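Local structure of deoxyhypusine hydroxylase (Homo sapiens, 4D50) at residues A[118-121]-A[122-125]; A[74-77]-A[78-82]; A[224-227]-A[228-232]; A[252-256]-A[257-261]. The protein catalyses the iron-dependent hydroxylation of the deoxyhypusine residue of translation factor eIF-5A, the second and last step in making hypusine. All coordinates share one frame; numbering follows the deposited sequence.

How the interactions relate
All four contacts are local turns at the beginnings of helices in an all-helical chain of HEAT-like repeats, and they come in series: interaction 2, then 1, 3 and 4. Interactions 2 and 1, on helices 76-84 and 121-140, belong to one group of HEAT repeats; their centres lie about 18 Å apart without touching. Interactions 3 and 4 belong to the other group and do touch, with centres about 10 Å apart. Glu-224 OE1 and Arg-256 NE form a salt bridge of 2.7 Å, while Val-227 packs on Ile-254 and Cys-259, and Leu-230 on Ile-254. Interactions 2 and 3, whose centres are about 35 Å apart, lie on opposite sides of the chain's centre, and the two groups together supply the ligands of the diiron site.

Interaction 1: A[118-121]-A[122-125]; sequences DPVI and EVAE
Asp-118 turns its side chain onto Val-123, five residues on: its CB lies 3.7 Å from Val-123 CG1. With CG anti to the backbone N (chi1 -164°), the carboxylate sits beside its own carbonyl carbon, where OD2 can accept from Val-120 N at 3.0 Å. That bond closes an Asx turn and meets OD2 on its anti side, 30° out of the carboxylate plane. The other oxygen, OD1, is engaged by Arg-93 of helix 90-103 in a salt bridge, while the backbone O of Asp-118 lies against the methyl of Ala-124. Val-120 follows as the N-cap of helix 121-140. Its carbonyl O receives Ala-124 N at 3.1 Å in a nearly straight bond, and Val-123 N reaches the same oxygen in a weak, bent one. Its CG1 has two neighbours, Val-123 CG2 at 3.7 Å and Glu-122 OE1 at 3.4 Å. Glu-122 comes back to the start of the helix because its chain bends at chi2 (83°). Ile-121 then opens the helix by accepting Glu-125 N at its O, 2.8 Å away. Its CG2 meets Glu-122 OE1 at 3.5 Å, the two side chains crossing at about a right angle, whereas CD1 runs past Glu-125 CG; Glu-125 OE1 is bonded to Ser-207. The Glu-122 side chain lies about 4 Å from that of His-94, an iron ligand. The carboxylates of Asp-118 and Glu-122, near the helix start, would probably be favoured by the helix dipole, and the Asx turn ties the first to the backbone just ahead of the N-cap.

Interaction 2: A[74-77]-A[78-82]; sequences RAIP and MLVDV. With GAI (guanidine), chain I.
Leu-79 leans back over the turn that precedes it: its CD1 lies 4.0 Å from the methyl of Ala-75, and its CG is closer still to the Ala-75 carbonyl, 3.4 Å from the O. The leucine's first torsion (chi1 -71°) places CG beside its own backbone N, so the branch lies next to the oxygen that this N-H donates to. On another side of the helix Val-80 repeats the theme with Ile-76. Val-80 CG2 sits 3.2 Å from Ile-76 O and faces the CG2 methyl of the isoleucine at 4.2 Å, the two side chains meeting at a slant. Three successive bonds hold this turn: Leu-79 N to Ala-75 O, Val-80 N to Ile-76 O, and Asp-81 N to Pro-77 O, the last tilted 24° from the carbonyl plane. A proline in the first turn has no N-H to give, yet its carbonyl serves the helix normally. This is the second helix of the first HEAT-like repeat, entered from a short 3-10 turn. Leu-79 and Ala-75 pack onto Leu-67 of helix 57-70, and Leu-79 also reaches Leu-100 and Ile-103 of helix 90-103, joining neighbouring repeats. Farther out, one water bridges the junction, donating to Arg-74 O at 2.7 Å and accepting from Met-78 N at 3.2 Å. Arg-74 N is itself bonded to Asp-72 OD1. The Arg-74 side chain makes no contact with 78-82; it contributes to a pocket for guanidine, where the modelled approach is too close for its detailed geometry to be trusted.

Interaction 3: A[224-227]-A[228-232]; sequences EAAV and PQLAA
Ala-226 O accepts Leu-230 N at 2.9 Å and Val-227 O accepts Ala-231 N at 2.8 Å, the two bonds that carry a 3-10 turn at 224-226 into helix 227-235. Both are straight, at 161° and 168° about the hydrogen, and belong to the fourth HEAT-like repeat, where the chain turns from helix 208-221 into its partner. Pro-228 suits the first turn, where its missing N-H costs no bond; its CD fits over the carbonyl oxygens of Glu-224 and Ala-225.

Among the side chains, Leu-230 has CG beside its own backbone N (chi1 -74°), which brings CG to 3.5 Å from Ala-226 O. Its CD1 lies 4.2 Å from Ala-226 CB. Beyond the turn it packs on Leu-218 of helix 208-221 and on Cys-247 and Leu-251 of helix 241-254. With an alanine here, the branched end would be gone and a gap is likely to open between helix 227-235 and these two helices, taking from the Ala-226 methyl its neighbour on this helix. Val-227 and Pro-228 cross at about a right angle, and the peptide bond between them holds Val-227 CB 3.3 Å from Pro-228 CD.

Interaction 4: A[252-256]-A[257-261]; sequences GAIAR and PACLA
Cys-259 SG lies against the end of the preceding helix, 3.7 Å from Ile-254 CG2, a sulfur set against a methyl. Its chi1 of -61° places SG beside the backbone N of its own residue, on the side that faces the linker. The same sulfur takes a weak, long bond from Arg-256 N, at 3.7 Å, so it is shared between an apolar and a polar neighbour. Leu-260 meets the linker instead: its CD1 rests 3.6 Å from the carbonyl O of Ala-255, with CG near Arg-256 O. This linker joins the two helices of the fifth HEAT-like repeat. Ala-255 leaves helix 241-254 with positive phi (64°), and Arg-256 becomes the N-cap of helix 257-265. Arg-256 O is gripped twice, by Leu-260 N at 3.0 Å in a nearly straight bond and by Cys-259 N at 2.8 Å from above the carbonyl plane. The end of the arginine side chain leads away from the new helix to its salt bridge with Glu-224, in the repeat before. Leu-260 also packs on Leu-282 and Tyr-285 of helix 272-289; a serine in its place would probably leave those two residues, and the Ala-255 carbonyl, facing a gap where the isobutyl group lay.

Interaction 1: A[118-121]-A[122-125]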
loop_
_atom_site.group_PDB
_atom_site.type_symbol
_atom_site.label_atom_id
_atom_site.label_comp_id
_atom_site.label_asym_id
_atom_site.label_seq_id
_atom_site.Cartn_x
_atom_site.Cartn_y
_atom_site.Cartn_z
ATOM N N ASP A 118 6.402 13.465 -13.599
ATOM C CA ASP A 118 6.797 12.225 -14.286
ATOM C C ASP A 118 5.801 11.884 -15.350
ATOM O O ASP A 118 4.607 12.129 -15.163
ATOM C CB ASP A 118 6.833 11.054 -13.303
ATOM C CG ASP A 118 7.574 9.873 -13.849
ATOM O OD1 ASP A 118 8.824 9.864 -13.761
ATOM O OD2 ASP A 118 6.928 8.952 -14.375
ATOM N N PRO A 119 6.261 11.345 -16.482
ATOM C CA PRO A 119 5.309 10.955 -17.547
ATOM C C PRO A 119 4.254 9.883 -17.187
ATOM O O PRO A 119 3.190 9.861 -17.822
ATOM C CB PRO A 119 6.214 10.450 -18.669
ATOM C CG PRO A 119 7.631 10.506 -18.201
ATOM C CD PRO A 119 7.678 11.216 -16.889
ATOM N N VAL A 120 4.533 9.045 -16.176
ATOM C CA VAL A 120 3.694 7.923 -15.724
ATOM C C VAL A 120 2.787 8.546 -14.664
ATOM O O VAL A 120 3.236 9.025 -13.615
ATOM C CB VAL A 120 4.526 6.799 -15.106
ATOM C CG1 VAL A 120 3.646 5.743 -14.462
ATOM C CG2 VAL A 120 5.439 6.152 -16.183
ATOM N N ILE A 121 1.528 8.555 -14.975
ATOM C CA ILE A 121 0.529 9.338 -14.236
ATOM C C ILE A 121 0.404 8.895 -12.756
ATOM O O ILE A 121 0.333 9.766 -11.858
ATOM C CB ILE A 121 -0.812 9.284 -14.925
ATOM C CG1 ILE A 121 -1.791 10.230 -14.261
ATOM C CG2 ILE A 121 -1.405 7.849 -14.955
ATOM C CD1 ILE A 121 -1.390 11.681 -14.318
ATOM N N GLU A 122 0.433 7.591 -12.519
ATOM C CA GLU A 122 0.443 7.060 -11.122
ATOM C C GLU A 122 1.606 7.679 -10.325
ATOM O O GLU A 122 1.529 7.985 -9.095
ATOM C CB GLU A 122 0.693 5.556 -11.105
ATOM C CG GLU A 122 -0.456 4.738 -11.637
ATOM C CD GLU A 122 -0.512 4.603 -13.140
ATOM O OE1 GLU A 122 0.393 5.071 -13.875
ATOM O OE2 GLU A 122 -1.482 3.946 -13.583
ATOM N N VAL A 123 2.730 7.829 -10.993
ATOM C CA VAL A 123 3.964 8.342 -10.290
ATOM C C VAL A 123 3.839 9.852 -9.996
ATOM O O VAL A 123 4.132 10.275 -8.963
ATOM C CB VAL A 123 5.246 8.074 -11.123
ATOM C CG1 VAL A 123 6.498 8.692 -10.503
ATOM C CG2 VAL A 123 5.440 6.572 -11.309
ATOM N N ALA A 124 3.529 10.625 -11.031
ATOM C CA ALA A 124 3.190 12.029 -10.925
ATOM C C ALA A 124 2.197 12.305 -9.823
ATOM O O ALA A 124 2.481 13.107 -8.938
ATOM C CB ALA A 124 2.636 12.539 -12.210
ATOM N N GLU A 125 1.054 11.599 -9.841
ATOM C CA GLU A 125 0.065 11.757 -8.786
ATOM C C GLU A 125 0.549 11.396 -7.388
ATOM O O GLU A 125 0.259 12.144 -6.445
ATOM C CB GLU A 125 -1.229 10.996 -9.101
ATOM C CG GLU A 125 -1.951 11.593 -10.282
ATOM C CD GLU A 125 -3.335 10.981 -10.549
ATOM O OE1 GLU A 125 -3.535 9.818 -10.182
ATOM O OE2 GLU A 125 -4.168 11.612 -11.212
#

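Interaction 2: A[74-77]-A[78-82]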
loop_
_atom_site.group_PDB
_atom_site.type_symbol
_atom_site.label_atom_id
_atom_site.label_comp_id
_atom_site.label_asym_id
_atom_site.label_seq_id
_atom_site.Cartn_x
_atom_site.Cartn_y
_atom_site.Cartn_z
ATOM N N ARG A 74 17.288 5.794 6.516
ATOM C CA ARG A 74 18.327 4.945 5.874
ATOM C C ARG A 74 17.870 4.314 4.548
ATOM O O ARG A 74 18.678 3.911 3.765
ATOM C CB ARG A 74 18.887 3.872 6.794
ATOM C CG ARG A 74 19.746 4.447 7.936
ATOM C CD ARG A 74 20.787 3.462 8.501
ATOM N NE ARG A 74 22.087 3.716 7.901
ATOM C CZ ARG A 74 22.881 4.718 8.264
ATOM N NH1 ARG A 74 22.511 5.532 9.261
ATOM N NH2 ARG A 74 24.041 4.920 7.625
ATOM N N ALA A 75 16.546 4.222 4.342
ATOM C CA ALA A 75 15.980 3.616 3.159
ATOM C C ALA A 75 15.936 4.575 2.017
ATOM O O ALA A 75 15.542 4.182 0.886
ATOM C CB ALA A 75 14.573 3.072 3.441
ATOM N N ILE A 76 16.232 5.864 2.281
ATOM C CA ILE A 76 15.930 6.861 1.283
ATOM C C ILE A 76 16.649 6.694 -0.038
ATOM O O ILE A 76 16.063 6.827 -1.100
ATOM C CB ILE A 76 16.134 8.300 1.887
ATOM C CG1 ILE A 76 14.917 8.673 2.732
ATOM C CG2 ILE A 76 16.340 9.348 0.794
ATOM C CD1 ILE A 76 15.115 9.901 3.610
ATOM N N PRO A 77 17.999 6.419 -0.000
ATOM C CA PRO A 77 18.715 6.202 -1.246
ATOM C C PRO A 77 18.154 5.088 -2.144
ATOM O O PRO A 77 18.065 5.256 -3.323
ATOM C CB PRO A 77 20.152 5.894 -0.790
ATOM C CG PRO A 77 20.240 6.561 0.522
ATOM C CD PRO A 77 18.881 6.394 1.173
ATOM N N MET A 78 17.764 3.981 -1.571
ATOM C CA MET A 78 17.258 2.832 -2.338
ATOM C C MET A 78 15.935 3.245 -2.924
ATOM O O MET A 78 15.670 2.955 -4.072
ATOM C CB MET A 78 17.065 1.606 -1.443
ATOM C CG MET A 78 16.593 0.381 -2.197
ATOM S SD MET A 78 17.614 -0.293 -3.539
ATOM C CE MET A 78 19.283 -0.203 -3.011
ATOM N N LEU A 79 15.131 3.942 -2.148
ATOM C CA LEU A 79 13.751 4.320 -2.637
ATOM C C LEU A 79 13.852 5.364 -3.775
ATOM O O LEU A 79 13.083 5.360 -4.729
ATOM C CB LEU A 79 12.879 4.858 -1.535
ATOM C CG LEU A 79 12.435 3.794 -0.527
ATOM C CD1 LEU A 79 11.863 4.366 0.746
ATOM C CD2 LEU A 79 11.400 2.897 -1.201
ATOM N N VAL A 80 14.860 6.226 -3.688
ATOM C CA VAL A 80 15.127 7.155 -4.784
ATOM C C VAL A 80 15.481 6.383 -6.062
ATOM O O VAL A 80 15.010 6.714 -7.182
ATOM C CB VAL A 80 16.164 8.238 -4.329
ATOM C CG1 VAL A 80 16.591 9.081 -5.513
ATOM C CG2 VAL A 80 15.559 9.155 -3.279
ATOM N N ASP A 81 16.397 5.434 -5.945
ATOM C CA ASP A 81 16.868 4.626 -7.057
ATOM C C ASP A 81 15.664 3.922 -7.681
ATOM O O ASP A 81 15.534 3.943 -8.879
ATOM C CB ASP A 81 17.871 3.529 -6.650
ATOM C CG ASP A 81 19.253 4.052 -6.281
ATOM O OD1 ASP A 81 19.530 5.225 -6.541
ATOM O OD2 ASP A 81 20.076 3.259 -5.747
ATOM N N VAL A 82 14.758 3.372 -6.882
ATOM C CA VAL A 82 13.524 2.759 -7.455
ATOM C C VAL A 82 12.600 3.766 -8.141
ATOM O O VAL A 82 12.097 3.531 -9.201
ATOM C CB VAL A 82 12.782 1.951 -6.388
ATOM C CG1 VAL A 82 11.451 1.467 -6.949
ATOM C CG2 VAL A 82 13.653 0.820 -5.901
HETATM C C GAI I . 18.729 2.097 10.527
HETATM N N1 GAI I . 19.204 3.240 10.401
HETATM N N2 GAI I . 18.641 1.319 9.452
HETATM N N3 GAI I . 18.273 1.700 11.718
HETATM O O HOH W 1 18.923 2.985 1.232
#

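Interaction 3: A[224-227]-A[228-232]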
loop_
_atom_site.group_PDB
_atom_site.type_symbol
_atom_site.label_atom_id
_atom_site.label_comp_id
_atom_site.label_asym_id
_atom_site.label_seq_id
_atom_site.Cartn_x
_atom_site.Cartn_y
_atom_site.Cartn_z
ATOM N N GLU A 224 -17.725 -5.845 5.677
ATOM C CA GLU A 224 -18.225 -6.802 4.708
ATOM C C GLU A 224 -19.205 -6.205 3.658
ATOM O O GLU A 224 -19.444 -6.815 2.613
ATOM C CB GLU A 224 -18.916 -7.942 5.511
ATOM C CG GLU A 224 -18.924 -9.318 4.886
ATOM C CD GLU A 224 -19.501 -10.381 5.830
ATOM O OE1 GLU A 224 -19.256 -10.313 7.070
ATOM O OE2 GLU A 224 -20.194 -11.306 5.320
ATOM N N ALA A 225 -19.789 -5.034 3.944
ATOM C CA ALA A 225 -20.752 -4.370 3.027
ATOM C C ALA A 225 -20.074 -4.033 1.702
ATOM O O ALA A 225 -20.770 -3.891 0.707
ATOM C CB ALA A 225 -21.359 -3.103 3.624
ATOM N N ALA A 226 -18.740 -3.932 1.724
ATOM C CA ALA A 226 -17.939 -3.567 0.526
ATOM C C ALA A 226 -17.536 -4.742 -0.335
ATOM O O ALA A 226 -17.095 -4.511 -1.448
ATOM C CB ALA A 226 -16.664 -2.847 0.921
ATOM N N VAL A 227 -17.774 -5.972 0.142
ATOM C CA VAL A 227 -17.315 -7.189 -0.559
ATOM C C VAL A 227 -17.809 -7.278 -2.014
ATOM O O VAL A 227 -17.017 -7.529 -2.875
ATOM C CB VAL A 227 -17.578 -8.462 0.256
ATOM C CG1 VAL A 227 -17.424 -9.739 -0.585
ATOM C CG2 VAL A 227 -16.688 -8.508 1.464
ATOM N N PRO A 228 -19.139 -7.128 -2.261
ATOM C CA PRO A 228 -19.656 -7.223 -3.584
ATOM C C PRO A 228 -18.964 -6.299 -4.525
ATOM O O PRO A 228 -18.644 -6.705 -5.610
ATOM C CB PRO A 228 -21.154 -6.873 -3.424
ATOM C CG PRO A 228 -21.470 -7.205 -2.017
ATOM C CD PRO A 228 -20.203 -7.037 -1.244
ATOM N N GLN A 229 -18.744 -5.035 -4.131
ATOM C CA GLN A 229 -18.087 -4.084 -4.990
ATOM C C GLN A 229 -16.630 -4.403 -5.185
ATOM O O GLN A 229 -16.112 -4.219 -6.280
ATOM C CB GLN A 229 -18.335 -2.683 -4.441
ATOM C CG GLN A 229 -19.793 -2.238 -4.732
ATOM C CD GLN A 229 -19.916 -1.684 -6.141
ATOM O OE1 GLN A 229 -19.178 -0.774 -6.525
ATOM N NE2 GLN A 229 -20.855 -2.224 -6.913
ATOM N N LEU A 230 -15.962 -4.876 -4.141
ATOM C CA LEU A 230 -14.534 -5.301 -4.259
ATOM C C LEU A 230 -14.368 -6.488 -5.170
ATOM O O LEU A 230 -13.502 -6.494 -6.052
ATOM C CB LEU A 230 -13.987 -5.661 -2.924
ATOM C CG LEU A 230 -13.683 -4.469 -1.961
ATOM C CD1 LEU A 230 -13.411 -4.988 -0.562
ATOM C CD2 LEU A 230 -12.522 -3.657 -2.456
ATOM N N ALA A 231 -15.274 -7.424 -5.026
ATOM C CA ALA A 231 -15.301 -8.608 -5.938
ATOM C C ALA A 231 -15.648 -8.269 -7.386
ATOM O O ALA A 231 -15.018 -8.776 -8.334
ATOM C CB ALA A 231 -16.215 -9.653 -5.415
ATOM N N ALA A 232 -16.603 -7.374 -7.588
ATOM C CA ALA A 232 -16.935 -6.850 -8.951
ATOM C C ALA A 232 -15.760 -6.134 -9.601
ATOM O O ALA A 232 -15.527 -6.239 -10.775
ATOM C CB ALA A 232 -18.084 -5.907 -8.864
#

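Interaction 4: A[252-256]-A[257-261]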
loop_
_atom_site.group_PDB
_atom_site.type_symbol
_atom_site.label_atom_id
_atom_site.label_comp_id
_atom_site.label_asym_id
_atom_site.label_seq_id
_atom_site.Cartn_x
_atom_site.Cartn_y
_atom_site.Cartn_z
ATOM N N GLY A 252 -8.782 -10.570 0.429
ATOM C CA GLY A 252 -7.880 -11.352 1.272
ATOM C C GLY A 252 -7.877 -11.013 2.742
ATOM O O GLY A 252 -7.930 -11.920 3.611
ATOM N N ALA A 253 -7.827 -9.716 3.065
ATOM C CA ALA A 253 -7.888 -9.286 4.414
ATOM C C ALA A 253 -9.228 -9.615 5.078
ATOM O O ALA A 253 -9.220 -10.001 6.240
ATOM C CB ALA A 253 -7.671 -7.814 4.436
ATOM N N ILE A 254 -10.337 -9.442 4.353
ATOM C CA ILE A 254 -11.672 -9.640 4.920
ATOM C C ILE A 254 -11.824 -11.127 5.153
ATOM O O ILE A 254 -12.226 -11.544 6.220
ATOM C CB ILE A 254 -12.748 -9.012 4.028
ATOM C CG1 ILE A 254 -12.509 -7.495 3.994
ATOM C CG2 ILE A 254 -14.169 -9.311 4.506
ATOM C CD1 ILE A 254 -13.198 -6.748 2.877
ATOM N N ALA A 255 -11.473 -11.921 4.153
ATOM C CA ALA A 255 -11.311 -13.396 4.300
ATOM C C ALA A 255 -12.632 -14.141 4.657
ATOM O O ALA A 255 -12.582 -15.208 5.272
ATOM C CB ALA A 255 -10.218 -13.695 5.288
ATOM N N ARG A 256 -13.787 -13.575 4.256
ATOM C CA ARG A 256 -15.065 -14.233 4.471
ATOM C C ARG A 256 -15.168 -15.249 3.331
ATOM O O ARG A 256 -14.540 -15.072 2.282
ATOM C CB ARG A 256 -16.240 -13.237 4.429
ATOM C CG ARG A 256 -16.246 -12.242 5.594
ATOM C CD ARG A 256 -16.576 -12.940 6.898
ATOM N NE ARG A 256 -17.438 -12.221 7.818
ATOM C CZ ARG A 256 -17.179 -11.859 9.081
ATOM N NH1 ARG A 256 -15.985 -12.020 9.655
ATOM N NH2 ARG A 256 -18.162 -11.302 9.788
ATOM N N PRO A 257 -15.951 -16.333 3.520
ATOM C CA PRO A 257 -16.121 -17.342 2.458
ATOM C C PRO A 257 -16.421 -16.755 1.048
ATOM O O PRO A 257 -15.911 -17.230 0.012
ATOM C CB PRO A 257 -17.297 -18.168 3.002
ATOM C CG PRO A 257 -17.005 -18.194 4.477
ATOM C CD PRO A 257 -16.576 -16.775 4.786
ATOM N N ALA A 258 -17.161 -15.682 0.968
ATOM C CA ALA A 258 -17.460 -15.152 -0.350
ATOM C C ALA A 258 -16.212 -14.420 -0.950
ATOM O O ALA A 258 -16.106 -14.267 -2.137
ATOM C CB ALA A 258 -18.611 -14.203 -0.331
ATOM N N CYS A 259 -15.328 -13.929 -0.103
ATOM C CA CYS A 259 -14.116 -13.271 -0.597
ATOM C C CYS A 259 -13.219 -14.320 -1.164
ATOM O O CYS A 259 -12.636 -14.175 -2.278
ATOM C CB CYS A 259 -13.338 -12.612 0.519
ATOM S SG CYS A 259 -14.245 -11.326 1.403
ATOM N N LEU A 260 -13.080 -15.363 -0.347
ATOM C CA LEU A 260 -12.312 -16.553 -0.718
ATOM C C LEU A 260 -12.752 -17.182 -2.029
ATOM O O LEU A 260 -11.912 -17.555 -2.832
ATOM C CB LEU A 260 -12.296 -17.594 0.459
ATOM C CG LEU A 260 -11.699 -17.085 1.790
ATOM C CD1 LEU A 260 -11.895 -18.001 3.039
ATOM C CD2 LEU A 260 -10.234 -16.713 1.692
ATOM N N ALA A 261 -14.061 -17.273 -2.319
ATOM C CA ALA A 261 -14.521 -17.764 -3.623
ATOM C C ALA A 261 -14.119 -16.848 -4.767
ATOM O O ALA A 261 -13.726 -17.323 -5.830
ATOM C CB ALA A 261 -16.036 -17.983 -3.622
#